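Local structure of peptidoglycan N-acetylglucosamine deacetylase (Bacillus cereus, 5N1P) at residues L20-L34 / L45-H59. The protein removes acetyl groups from N-acetylglucosamine residues of peptidoglycan, using a bound divalent metal such as zinc. Residues are numbered along the deposited sequence; the frame is centred on the assembly and turned at random.
Sequences LNTLKQHDAKATFFL and LVKRENAEGHYVGMH. With ZN (zinc ion), chain F; 8GK (~{N}-oxidanylnaphthalene-1-carboxamide), chain E.
Strands 31-34 and 55-58 pair in parallel, joined through helix 43-51 in a right-handed beta-alpha-beta crossover of the NodB-homology (CE4) fold. Thr-31 through Leu-34 match Tyr-55 through Met-58, and the ladder includes Gly-57 N to Phe-32 O at 2.8 Å, almost straight at 175°.

His-54, just before the second strand, packs between helix 20-25 and the start of strand 31-34. Its CB lies 3.2 Å from Ala-30 O and, like CG, touches Phe-32 CE1. The ring presents its ND1 edge to Ala-30 N, a 2.9 Å hydrogen bond in the ring plane. Because Ala-30 N is the donor, the bond is consistent with an ND1 that carries no proton. CD2 packs on Leu-20 CD2 at 3.4 Å, while CE1 meets Ala-28 O and Leu-23 CD1. At the tip, NE2 lies 2.9 Å from a water that donates to Leu-20 O and Glu-52 OE1. The Phe-32 edge faces the His-54 ring, planes at 78°, and the Glu-49 carboxylate stacks nearly parallel over one Phe-32 face.

Beyond the strand, His-59 N bonds Leu-34 O, and Arg-97 O holds His-59 ND1. His-59 NE2 binds zinc at 2.1 Å, with Asp-10, His-63, a water and oxygens O12 and O14 of the hydroxamate inhibitor.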
loop_
_atom_site.group_PDB
_atom_site.type_symbol
_atom_site.label_atom_id
_atom_site.label_comp_id
_atom_site.label_asym_id
_atom_site.label_seq_id
_atom_site.Cartn_x
_atom_site.Cartn_y
_atom_site.Cartn_z
ATOM N N LEU A 20 -6.057 -12.051 0.617
ATOM C CA LEU A 20 -6.894 -11.829 1.788
ATOM C C LEU A 20 -7.068 -13.097 2.608
ATOM O O LEU A 20 -7.063 -13.052 3.838
ATOM C CB LEU A 20 -8.257 -11.281 1.368
ATOM C CG LEU A 20 -8.190 -9.826 0.907
ATOM C CD1 LEU A 20 -9.500 -9.422 0.268
ATOM C CD2 LEU A 20 -7.871 -8.919 2.094
ATOM N N ASN A 21 -7.204 -14.231 1.929
ATOM C CA ASN A 21 -7.341 -15.505 2.624
ATOM C C ASN A 21 -6.052 -15.860 3.355
ATOM O O ASN A 21 -6.078 -16.344 4.483
ATOM C CB ASN A 21 -7.738 -16.605 1.646
ATOM C CG ASN A 21 -9.130 -16.395 1.071
ATOM O OD1 ASN A 21 -9.970 -15.733 1.683
ATOM N ND2 ASN A 21 -9.378 -16.952 -0.109
ATOM N N THR A 22 -4.918 -15.579 2.720
ATOM C CA THR A 22 -3.622 -15.842 3.331
ATOM C C THR A 22 -3.423 -14.981 4.580
ATOM O O THR A 22 -2.983 -15.474 5.619
ATOM C CB THR A 22 -2.482 -15.597 2.317
ATOM O OG1 THR A 22 -2.608 -16.539 1.242
ATOM C CG2 THR A 22 -1.115 -15.763 2.978
ATOM N N LEU A 23 -3.769 -13.698 4.482
ATOM C CA LEU A 23 -3.648 -12.793 5.618
ATOM C C LEU A 23 -4.530 -13.255 6.786
ATOM O O LEU A 23 -4.094 -13.265 7.941
ATOM C CB LEU A 23 -4.011 -11.365 5.199
ATOM C CG LEU A 23 -3.003 -10.738 4.223
ATOM C CD1 LEU A 23 -3.548 -9.444 3.631
ATOM C CD2 LEU A 23 -1.669 -10.505 4.933
ATOM N N LYS A 24 -5.757 -13.663 6.474
ATOM C CA LYS A 24 -6.695 -14.127 7.497
ATOM C C LYS A 24 -6.201 -15.395 8.191
ATOM O O LYS A 24 -6.328 -15.528 9.410
ATOM C CB LYS A 24 -8.076 -14.376 6.886
ATOM C CG LYS A 24 -9.132 -14.782 7.909
ATOM C CD LYS A 24 -10.461 -15.086 7.246
ATOM C CE LYS A 24 -11.058 -13.847 6.598
ATOM N NZ LYS A 24 -12.431 -14.107 6.080
ATOM N N GLN A 25 -5.631 -16.314 7.416
ATOM C CA GLN A 25 -5.109 -17.577 7.950
ATOM C C GLN A 25 -3.924 -17.373 8.897
ATOM O O GLN A 25 -3.619 -18.247 9.716
ATOM C CB GLN A 25 -4.713 -18.502 6.798
ATOM C CG GLN A 25 -5.913 -19.122 6.082
ATOM C CD GLN A 25 -5.575 -19.654 4.701
ATOM O OE1 GLN A 25 -4.409 -19.704 4.312
ATOM N NE2 GLN A 25 -6.598 -20.057 3.954
ATOM N N HIS A 26 -3.270 -16.216 8.796
ATOM C CA HIS A 26 -2.171 -15.876 9.703
ATOM C C HIS A 26 -2.546 -14.732 10.647
ATOM O O HIS A 26 -1.680 -14.186 11.331
ATOM C CB HIS A 26 -0.913 -15.488 8.922
ATOM C CG HIS A 26 -0.331 -16.600 8.107
ATOM N ND1 HIS A 26 -0.794 -16.924 6.849
ATOM C CD2 HIS A 26 0.689 -17.453 8.362
ATOM C CE1 HIS A 26 -0.090 -17.932 6.368
ATOM N NE2 HIS A 26 0.816 -18.274 7.268
ATOM N N ASP A 27 -3.832 -14.384 10.676
ATOM C CA ASP A 27 -4.349 -13.282 11.490
ATOM C C ASP A 27 -3.498 -12.024 11.357
ATOM O O ASP A 27 -3.172 -11.364 12.344
ATOM C CB ASP A 27 -4.453 -13.703 12.959
ATOM C CG ASP A 27 -5.485 -14.794 13.177
ATOM O OD1 ASP A 27 -6.668 -14.566 12.843
ATOM O OD2 ASP A 27 -5.118 -15.879 13.678
ATOM N N ALA A 28 -3.130 -11.708 10.122
ATOM C CA ALA A 28 -2.349 -10.519 9.832
ATOM C C ALA A 28 -3.255 -9.461 9.220
ATOM O O ALA A 28 -4.162 -9.794 8.463
ATOM C CB ALA A 28 -1.210 -10.846 8.887
ATOM N N LYS A 29 -3.013 -8.199 9.564
ATOM C CA LYS A 29 -3.760 -7.083 8.992
ATOM C C LYS A 29 -2.793 -6.278 8.135
ATOM O O LYS A 29 -1.615 -6.159 8.464
ATOM C CB LYS A 29 -4.383 -6.210 10.084
ATOM C CG LYS A 29 -5.368 -6.935 11.006
ATOM C CD LYS A 29 -6.507 -7.569 10.228
ATOM C CE LYS A 29 -7.676 -7.932 11.154
ATOM N NZ LYS A 29 -7.324 -9.029 12.094
ATOM N N ALA A 30 -3.280 -5.735 7.027
ATOM C CA ALA A 30 -2.416 -5.070 6.069
ATOM C C ALA A 30 -3.086 -3.817 5.536
ATOM O O ALA A 30 -4.181 -3.448 5.982
ATOM C CB ALA A 30 -2.077 -6.023 4.927
ATOM N N THR A 31 -2.416 -3.166 4.584
ATOM C CA THR A 31 -2.875 -1.888 4.041
ATOM C C THR A 31 -2.875 -1.987 2.524
ATOM O O THR A 31 -1.928 -2.500 1.944
ATOM C CB THR A 31 -1.954 -0.751 4.528
ATOM O OG1 THR A 31 -2.020 -0.681 5.963
ATOM C CG2 THR A 31 -2.342 0.599 3.927
ATOM N N PHE A 32 -3.944 -1.512 1.885
ATOM C CA PHE A 32 -4.105 -1.615 0.440
ATOM C C PHE A 32 -4.264 -0.237 -0.160
ATOM O O PHE A 32 -5.055 0.548 0.343
ATOM C CB PHE A 32 -5.344 -2.456 0.087
ATOM C CG PHE A 32 -5.200 -3.907 0.435
ATOM C CD1 PHE A 32 -5.489 -4.364 1.709
ATOM C CD2 PHE A 32 -4.717 -4.803 -0.501
ATOM C CE1 PHE A 32 -5.323 -5.694 2.038
ATOM C CE2 PHE A 32 -4.560 -6.143 -0.189
ATOM C CZ PHE A 32 -4.863 -6.592 1.087
ATOM N N PHE A 33 -3.553 0.046 -1.249
ATOM C CA PHE A 33 -3.647 1.338 -1.924
ATOM C C PHE A 33 -4.164 1.101 -3.331
ATOM O O PHE A 33 -3.499 0.468 -4.155
ATOM C CB PHE A 33 -2.276 2.045 -1.931
ATOM C CG PHE A 33 -1.819 2.471 -0.564
ATOM C CD1 PHE A 33 -2.440 3.532 0.091
ATOM C CD2 PHE A 33 -0.752 1.828 0.053
ATOM C CE1 PHE A 33 -2.005 3.951 1.335
ATOM C CE2 PHE A 33 -0.314 2.238 1.320
ATOM C CZ PHE A 33 -0.942 3.291 1.957
ATOM N N LEU A 34 -5.386 1.565 -3.572
ATOM C CA LEU A 34 -6.162 1.136 -4.724
ATOM C C LEU A 34 -6.191 2.162 -5.843
ATOM O O LEU A 34 -6.234 3.367 -5.591
ATOM C CB LEU A 34 -7.597 0.840 -4.287
ATOM C CG LEU A 34 -7.768 -0.111 -3.093
ATOM C CD1 LEU A 34 -9.266 -0.398 -2.932
ATOM C CD2 LEU A 34 -6.970 -1.379 -3.325
ATOM N N LEU A 45 -14.180 -6.698 -3.734
ATOM C CA LEU A 45 -12.879 -6.908 -3.097
ATOM C C LEU A 45 -12.526 -5.724 -2.202
ATOM O O LEU A 45 -11.887 -5.885 -1.157
ATOM C CB LEU A 45 -11.785 -7.127 -4.143
ATOM C CG LEU A 45 -11.863 -8.492 -4.823
ATOM C CD1 LEU A 45 -10.847 -8.593 -5.948
ATOM C CD2 LEU A 45 -11.655 -9.603 -3.797
ATOM N N VAL A 46 -12.918 -4.528 -2.628
ATOM C CA VAL A 46 -12.740 -3.351 -1.794
ATOM C C VAL A 46 -13.496 -3.533 -0.484
ATOM O O VAL A 46 -12.974 -3.264 0.598
ATOM C CB VAL A 46 -13.231 -2.064 -2.500
ATOM C CG1 VAL A 46 -13.063 -0.865 -1.580
ATOM C CG2 VAL A 46 -12.503 -1.855 -3.829
ATOM N N LYS A 47 -14.731 -4.010 -0.590
ATOM C CA LYS A 47 -15.562 -4.240 0.591
ATOM C C LYS A 47 -14.909 -5.258 1.512
ATOM O O LYS A 47 -14.828 -5.068 2.731
ATOM C CB LYS A 47 -16.950 -4.720 0.185
ATOM C CG LYS A 47 -17.911 -4.821 1.351
ATOM C CD LYS A 47 -19.324 -5.128 0.870
ATOM C CE LYS A 47 -19.866 -3.982 0.030
ATOM N NZ LYS A 47 -21.252 -3.598 0.439
ATOM N N ARG A 48 -14.415 -6.331 0.921
ATOM C CA ARG A 48 -13.821 -7.386 1.705
ATOM C C ARG A 48 -12.523 -6.936 2.407
ATOM O O ARG A 48 -12.287 -7.266 3.575
ATOM C CB ARG A 48 -13.579 -8.595 0.806
ATOM C CG ARG A 48 -13.463 -9.845 1.577
ATOM C CD ARG A 48 -13.076 -11.025 0.730
ATOM N NE ARG A 48 -12.266 -11.855 1.595
ATOM C CZ ARG A 48 -11.494 -12.847 1.197
ATOM N NH1 ARG A 48 -11.451 -13.196 -0.082
ATOM N NH2 ARG A 48 -10.777 -13.491 2.099
ATOM N N GLU A 49 -11.687 -6.172 1.706
ATOM C CA GLU A 49 -10.467 -5.633 2.315
ATOM C C GLU A 49 -10.797 -4.867 3.589
ATOM O O GLU A 49 -10.216 -5.121 4.650
ATOM C CB GLU A 49 -9.723 -4.723 1.330
ATOM C CG GLU A 49 -8.986 -5.514 0.251
ATOM C CD GLU A 49 -8.400 -4.652 -0.860
ATOM O OE1 GLU A 49 -8.436 -3.405 -0.761
ATOM O OE2 GLU A 49 -7.898 -5.246 -1.839
ATOM N N ASN A 50 -11.752 -3.944 3.480
ATOM C CA ASN A 50 -12.128 -3.109 4.597
ATOM C C ASN A 50 -12.828 -3.900 5.713
ATOM O O ASN A 50 -12.577 -3.664 6.894
ATOM C CB ASN A 50 -13.022 -1.971 4.102
ATOM C CG ASN A 50 -13.536 -1.119 5.224
ATOM O OD1 ASN A 50 -14.727 -1.169 5.563
ATOM N ND2 ASN A 50 -12.649 -0.349 5.828
ATOM N N ALA A 51 -13.679 -4.849 5.331
ATOM C CA ALA A 51 -14.433 -5.642 6.299
ATOM C C ALA A 51 -13.555 -6.568 7.120
ATOM O O ALA A 51 -13.908 -6.921 8.251
ATOM C CB ALA A 51 -15.504 -6.457 5.587
ATOM N N GLU A 52 -12.421 -6.966 6.557
ATOM C CA GLU A 52 -11.569 -7.949 7.217
ATOM C C GLU A 52 -10.417 -7.293 7.966
ATOM O O GLU A 52 -9.437 -7.948 8.311
ATOM C CB GLU A 52 -11.076 -8.982 6.193
ATOM C CG GLU A 52 -12.283 -9.736 5.613
ATOM C CD GLU A 52 -11.937 -10.864 4.660
ATOM O OE1 GLU A 52 -10.746 -11.129 4.433
ATOM O OE2 GLU A 52 -12.882 -11.498 4.143
ATOM N N GLY A 53 -10.564 -6.000 8.241
ATOM C CA GLY A 53 -9.680 -5.313 9.160
ATOM C C GLY A 53 -8.510 -4.598 8.525
ATOM O O GLY A 53 -7.652 -4.054 9.222
ATOM N N HIS A 54 -8.455 -4.594 7.199
ATOM C CA HIS A 54 -7.337 -3.955 6.529
ATOM C C HIS A 54 -7.648 -2.508 6.243
ATOM O O HIS A 54 -8.808 -2.118 6.154
ATOM C CB HIS A 54 -7.005 -4.692 5.231
ATOM C CG HIS A 54 -6.873 -6.167 5.427
ATOM N ND1 HIS A 54 -5.825 -6.729 6.121
ATOM C CD2 HIS A 54 -7.685 -7.184 5.060
ATOM C CE1 HIS A 54 -5.986 -8.046 6.154
ATOM N NE2 HIS A 54 -7.106 -8.342 5.524
ATOM N N TYR A 55 -6.604 -1.710 6.102
ATOM C CA TYR A 55 -6.811 -0.326 5.724
ATOM C C TYR A 55 -6.881 -0.194 4.204
ATOM O O TYR A 55 -6.031 -0.706 3.503
ATOM C CB TYR A 55 -5.692 0.564 6.266
ATOM C CG TYR A 55 -5.993 2.019 6.008
ATOM C CD1 TYR A 55 -5.544 2.638 4.844
ATOM C CD2 TYR A 55 -6.733 2.761 6.906
ATOM C CE1 TYR A 55 -5.834 3.974 4.587
ATOM C CE2 TYR A 55 -7.024 4.110 6.666
ATOM C CZ TYR A 55 -6.562 4.698 5.514
ATOM O OH TYR A 55 -6.838 6.030 5.272
ATOM N N VAL A 56 -7.905 0.504 3.722
ATOM C CA VAL A 56 -8.039 0.800 2.301
ATOM C C VAL A 56 -7.785 2.284 2.043
ATOM O O VAL A 56 -8.506 3.142 2.543
ATOM C CB VAL A 56 -9.426 0.435 1.774
ATOM C CG1 VAL A 56 -9.542 0.843 0.333
ATOM C CG2 VAL A 56 -9.673 -1.069 1.951
ATOM N N GLY A 57 -6.742 2.563 1.272
ATOM C CA GLY A 57 -6.385 3.929 0.912
ATOM C C GLY A 57 -6.276 4.105 -0.591
ATOM O O GLY A 57 -6.615 3.206 -1.360
ATOM N N MET A 58 -5.772 5.267 -1.004
ATOM C CA MET A 58 -5.822 5.670 -2.407
ATOM C C MET A 58 -4.461 5.625 -3.095
ATOM O O MET A 58 -3.453 6.003 -2.502
ATOM C CB MET A 58 -6.369 7.096 -2.537
ATOM C CG MET A 58 -7.875 7.210 -2.297
ATOM S SD MET A 58 -8.354 7.241 -0.564
ATOM C CE MET A 58 -7.452 8.692 -0.024
ATOM N N HIS A 59 -4.463 5.214 -4.361
ATOM C CA HIS A 59 -3.229 5.160 -5.170
ATOM C C HIS A 59 -3.412 5.860 -6.521
ATOM O O HIS A 59 -2.653 5.601 -7.446
ATOM C CB HIS A 59 -2.795 3.709 -5.388
ATOM C CG HIS A 59 -1.378 3.540 -5.865
ATOM N ND1 HIS A 59 -0.319 4.265 -5.357
ATOM C CD2 HIS A 59 -0.845 2.674 -6.760
ATOM C CE1 HIS A 59 0.803 3.861 -5.931
ATOM N NE2 HIS A 59 0.513 2.900 -6.792
HETATM ZN ZN ZN F . 1.724 1.871 -8.214
HETATM C C1 8GK E . 4.495 2.521 -7.191
HETATM C C2 8GK E . 5.931 2.740 -7.535
HETATM C C3 8GK E . 6.337 2.509 -8.841
HETATM C C4 8GK E . 7.664 2.723 -9.198
HETATM C C5 8GK E . 8.583 3.180 -8.253
HETATM C C6 8GK E . 8.172 3.414 -6.945
HETATM C C7 8GK E . 6.842 3.198 -6.590
HETATM C C8 8GK E . 8.057 2.479 -10.507
HETATM C C9 8GK E . 7.145 2.022 -11.454
HETATM C C10 8GK E . 5.819 1.807 -11.094
HETATM C C11 8GK E . 5.422 2.054 -9.786
HETATM O O12 8GK E . 3.692 3.283 -7.691
HETATM N N13 8GK E . 4.104 1.517 -6.407
HETATM O O14 8GK E . 2.864 0.944 -6.683
HETATM O O HOH W 1 -8.279 -10.931 5.262
HETATM O O HOH W 2 3.004 0.410 -9.437
#